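Local coordinates for peptide amidase (Stenotrophomonas maltophilia, PDB 1M22), which probably hydrolyses amide bonds, as a peptide amidase of the amidase signature family that uses a serine nucleophile, at residues R346-H358 and F366-A378. Residues are numbered along the deposited sequence; the frame is centred on the assembly and turned at random.
Sequences RSLADLIAFNQAH and FGQELLVEADATA
The carbonyl oxygen of Ile352 is gripped twice: by Gln356 N, its regular helical donor, and by the side chain of Gln368, whose NE2 lies 3.2 Å from Ile352 O. The same amide accepts at its other end, where Asn355 ND2 reaches Gln368 OE1 at 2.9 Å in a nearly straight bond (N-H...O 167°). That donor stands above the carbonyl plane of Gln368, and the two amide planes are turned 51° apart. Glutamine suits this place because one flat group both gives and accepts; exchanging its O and N would set like against like at both bonds, so the pair defines which way round the amide lies. Gln368 precedes helix 369-375; with CG between its backbone N and carbonyl carbon and an extended chain beyond, it spans the gap to helix 348-357.

The axes of the two short helices run at 149° to each other and come within 9.8 Å. Between them Leu371 is a knob in the hole formed by Leu348, Leu351, Ile352 and Asn355; its CD1 meets Leu351 CD2 at 3.7 Å. Ile352 rests CD1 against the backbone of the other helix, 3.6 Å from Leu371 O, while Leu348 CD2 packs 3.8 Å from Ala374 CB, a side chain small enough for close approach. Phe330 of helix 319-340 also touches Leu371 and Ala374.

Near the start of helix 348-357, a water takes the N-H of Ala349 and donates to Asp375 OD1, its oxygen 2.6 Å from OD1. The carboxylate's negative charge is probably favoured beside this helix N-terminus. Amide pairing at one end and a water-bridged acid at the other thus bracket the aliphatic centre, consistent with a fixed register in this partly buried antiparallel helix pair, away from the catalytic residues.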
# COMPACT_ATOMS: atom_id res chain seq x y z
N ARG A 346 4.45 -7.39 25.65
CA ARG A 346 3.35 -6.68 26.30
C ARG A 346 3.51 -5.16 26.27
O ARG A 346 2.55 -4.43 26.52
CB ARG A 346 3.24 -7.15 27.76
CG ARG A 346 2.99 -8.65 27.91
CD ARG A 346 3.22 -9.11 29.34
NE ARG A 346 2.32 -8.47 30.29
CZ ARG A 346 1.00 -8.60 30.29
NH1 ARG A 346 0.41 -9.36 29.37
NH2 ARG A 346 0.26 -7.98 31.20
N SER A 347 4.71 -4.69 25.97
CA SER A 347 4.96 -3.26 25.94
C SER A 347 6.04 -2.89 24.94
O SER A 347 6.76 -3.75 24.44
CB SER A 347 5.39 -2.77 27.32
OG SER A 347 6.66 -3.31 27.66
N LEU A 348 6.14 -1.60 24.66
CA LEU A 348 7.15 -1.10 23.75
C LEU A 348 8.50 -1.31 24.42
O LEU A 348 9.50 -1.60 23.76
CB LEU A 348 6.90 0.38 23.46
CG LEU A 348 7.86 1.09 22.50
CD1 LEU A 348 8.13 0.24 21.27
CD2 LEU A 348 7.25 2.43 22.11
N ALA A 349 8.53 -1.20 25.75
CA ALA A 349 9.77 -1.41 26.50
C ALA A 349 10.27 -2.84 26.29
O ALA A 349 11.47 -3.07 26.18
CB ALA A 349 9.53 -1.14 27.99
N ASP A 350 9.35 -3.80 26.24
CA ASP A 350 9.73 -5.20 26.02
C ASP A 350 10.37 -5.37 24.65
O ASP A 350 11.32 -6.13 24.50
CB ASP A 350 8.51 -6.13 26.09
CG ASP A 350 7.87 -6.18 27.46
OD1 ASP A 350 8.60 -6.05 28.47
OD2 ASP A 350 6.63 -6.35 27.52
N LEU A 351 9.84 -4.67 23.65
CA LEU A 351 10.38 -4.75 22.30
C LEU A 351 11.79 -4.16 22.26
O LEU A 351 12.70 -4.74 21.66
CB LEU A 351 9.47 -4.01 21.31
CG LEU A 351 9.98 -3.89 19.87
CD1 LEU A 351 10.26 -5.27 19.29
CD2 LEU A 351 8.96 -3.14 19.03
N ILE A 352 11.95 -3.00 22.88
CA ILE A 352 13.25 -2.34 22.93
C ILE A 352 14.27 -3.25 23.60
O ILE A 352 15.41 -3.38 23.14
CB ILE A 352 13.15 -1.00 23.69
CG1 ILE A 352 12.32 -0.01 22.87
CG2 ILE A 352 14.55 -0.44 23.96
CD1 ILE A 352 11.95 1.26 23.61
N ALA A 353 13.85 -3.91 24.68
CA ALA A 353 14.73 -4.82 25.41
C ALA A 353 15.06 -6.03 24.55
O ALA A 353 16.20 -6.52 24.56
CB ALA A 353 14.07 -5.26 26.71
N PHE A 354 14.08 -6.52 23.80
CA PHE A 354 14.30 -7.68 22.94
C PHE A 354 15.35 -7.40 21.89
O PHE A 354 16.26 -8.20 21.68
CB PHE A 354 12.99 -8.11 22.26
CG PHE A 354 13.16 -9.22 21.26
CD1 PHE A 354 13.60 -8.95 19.96
CD2 PHE A 354 12.92 -10.54 21.61
CE1 PHE A 354 13.79 -9.98 19.04
CE2 PHE A 354 13.11 -11.58 20.70
CZ PHE A 354 13.55 -11.29 19.41
N ASN A 355 15.23 -6.26 21.21
CA ASN A 355 16.20 -5.91 20.18
C ASN A 355 17.60 -5.77 20.74
O ASN A 355 18.58 -6.12 20.09
CB ASN A 355 15.79 -4.62 19.46
CG ASN A 355 14.54 -4.80 18.62
OD1 ASN A 355 14.28 -5.89 18.09
ND2 ASN A 355 13.76 -3.74 18.47
N GLN A 356 17.71 -5.25 21.97
CA GLN A 356 19.01 -5.09 22.60
C GLN A 356 19.61 -6.45 22.92
O GLN A 356 20.82 -6.65 22.77
CB GLN A 356 18.86 -4.27 23.89
CG GLN A 356 18.41 -2.84 23.66
CD GLN A 356 18.31 -2.04 24.94
OE1 GLN A 356 17.59 -2.41 25.86
NE2 GLN A 356 19.03 -0.92 25.00
N ALA A 357 18.77 -7.38 23.35
CA ALA A 357 19.21 -8.73 23.68
C ALA A 357 19.57 -9.51 22.42
O ALA A 357 20.34 -10.47 22.46
CB ALA A 357 18.12 -9.47 24.45
N HIS A 358 19.01 -9.09 21.29
CA HIS A 358 19.28 -9.73 20.01
C HIS A 358 19.88 -8.69 19.06
O HIS A 358 19.56 -8.68 17.87
CB HIS A 358 17.99 -10.30 19.41
CG HIS A 358 17.35 -11.36 20.25
ND1 HIS A 358 16.71 -11.08 21.44
CD2 HIS A 358 17.25 -12.70 20.07
CE1 HIS A 358 16.24 -12.20 21.96
NE2 HIS A 358 16.55 -13.20 21.15
N PHE A 366 21.06 -0.71 11.47
CA PHE A 366 20.66 0.58 12.03
C PHE A 366 20.01 0.35 13.39
O PHE A 366 19.75 -0.79 13.77
CB PHE A 366 19.72 1.35 11.09
CG PHE A 366 18.49 0.60 10.69
CD1 PHE A 366 18.53 -0.35 9.68
CD2 PHE A 366 17.27 0.86 11.32
CE1 PHE A 366 17.38 -1.04 9.30
CE2 PHE A 366 16.12 0.17 10.95
CZ PHE A 366 16.17 -0.77 9.93
N GLY A 367 19.76 1.43 14.12
CA GLY A 367 19.19 1.30 15.46
C GLY A 367 17.69 1.24 15.63
O GLY A 367 16.96 0.83 14.72
N GLN A 368 17.24 1.62 16.81
CA GLN A 368 15.81 1.62 17.15
C GLN A 368 15.43 2.92 17.86
O GLN A 368 14.65 2.92 18.81
CB GLN A 368 15.48 0.40 18.02
CG GLN A 368 16.18 0.35 19.37
CD GLN A 368 15.82 -0.89 20.17
OE1 GLN A 368 14.77 -1.49 19.95
NE2 GLN A 368 16.68 -1.27 21.11
N GLU A 369 15.98 4.02 17.36
CA GLU A 369 15.74 5.35 17.92
C GLU A 369 14.28 5.78 17.99
O GLU A 369 13.88 6.47 18.92
CB GLU A 369 16.54 6.40 17.16
CG GLU A 369 18.05 6.16 17.18
CD GLU A 369 18.57 5.41 15.97
OE1 GLU A 369 17.80 4.65 15.34
OE2 GLU A 369 19.76 5.58 15.63
N LEU A 370 13.48 5.39 17.00
CA LEU A 370 12.07 5.77 17.00
C LEU A 370 11.31 5.02 18.10
O LEU A 370 10.41 5.58 18.73
CB LEU A 370 11.44 5.53 15.63
CG LEU A 370 11.98 6.44 14.53
CD1 LEU A 370 11.35 6.07 13.20
CD2 LEU A 370 11.68 7.90 14.86
N LEU A 371 11.67 3.76 18.32
CA LEU A 371 11.02 2.99 19.38
C LEU A 371 11.34 3.64 20.72
O LEU A 371 10.47 3.82 21.57
CB LEU A 371 11.53 1.54 19.41
CG LEU A 371 11.37 0.67 18.17
CD1 LEU A 371 11.74 -0.76 18.51
CD2 LEU A 371 9.93 0.73 17.67
N VAL A 372 12.61 4.01 20.89
CA VAL A 372 13.07 4.64 22.12
C VAL A 372 12.38 5.98 22.36
O VAL A 372 11.93 6.26 23.47
CB VAL A 372 14.60 4.84 22.09
CG1 VAL A 372 15.06 5.67 23.28
CG2 VAL A 372 15.29 3.47 22.10
N GLU A 373 12.28 6.81 21.32
CA GLU A 373 11.63 8.10 21.48
C GLU A 373 10.14 7.93 21.76
O GLU A 373 9.57 8.63 22.60
CB GLU A 373 11.84 8.98 20.25
CG GLU A 373 11.12 10.32 20.34
CD GLU A 373 11.70 11.38 19.43
OE1 GLU A 373 12.11 11.03 18.30
OE2 GLU A 373 11.73 12.56 19.83
N ALA A 374 9.50 7.00 21.06
CA ALA A 374 8.07 6.76 21.26
C ALA A 374 7.77 6.27 22.68
O ALA A 374 6.77 6.66 23.28
CB ALA A 374 7.56 5.75 20.24
N ASP A 375 8.63 5.42 23.22
CA ASP A 375 8.40 4.89 24.56
C ASP A 375 8.42 5.96 25.64
O ASP A 375 7.81 5.79 26.70
CB ASP A 375 9.44 3.81 24.89
CG ASP A 375 9.06 3.00 26.10
OD1 ASP A 375 7.91 2.49 26.13
OD2 ASP A 375 9.89 2.85 27.02
N ALA A 376 9.10 7.07 25.37
CA ALA A 376 9.20 8.16 26.34
C ALA A 376 8.06 9.17 26.28
O ALA A 376 8.03 10.12 27.05
CB ALA A 376 10.54 8.88 26.16
N THR A 377 7.11 8.97 25.36
CA THR A 377 5.99 9.90 25.26
C THR A 377 5.05 9.69 26.44
O THR A 377 4.84 8.57 26.90
CB THR A 377 5.21 9.72 23.93
OG1 THR A 377 4.74 8.37 23.80
CG2 THR A 377 6.11 10.06 22.75
N ALA A 378 4.49 10.79 26.94
CA ALA A 378 3.60 10.76 28.10
C ALA A 378 2.30 10.00 27.88
O ALA A 378 1.98 9.07 28.62
CB ALA A 378 3.29 12.18 28.55
O HOH W 1 6.60 0.56 27.27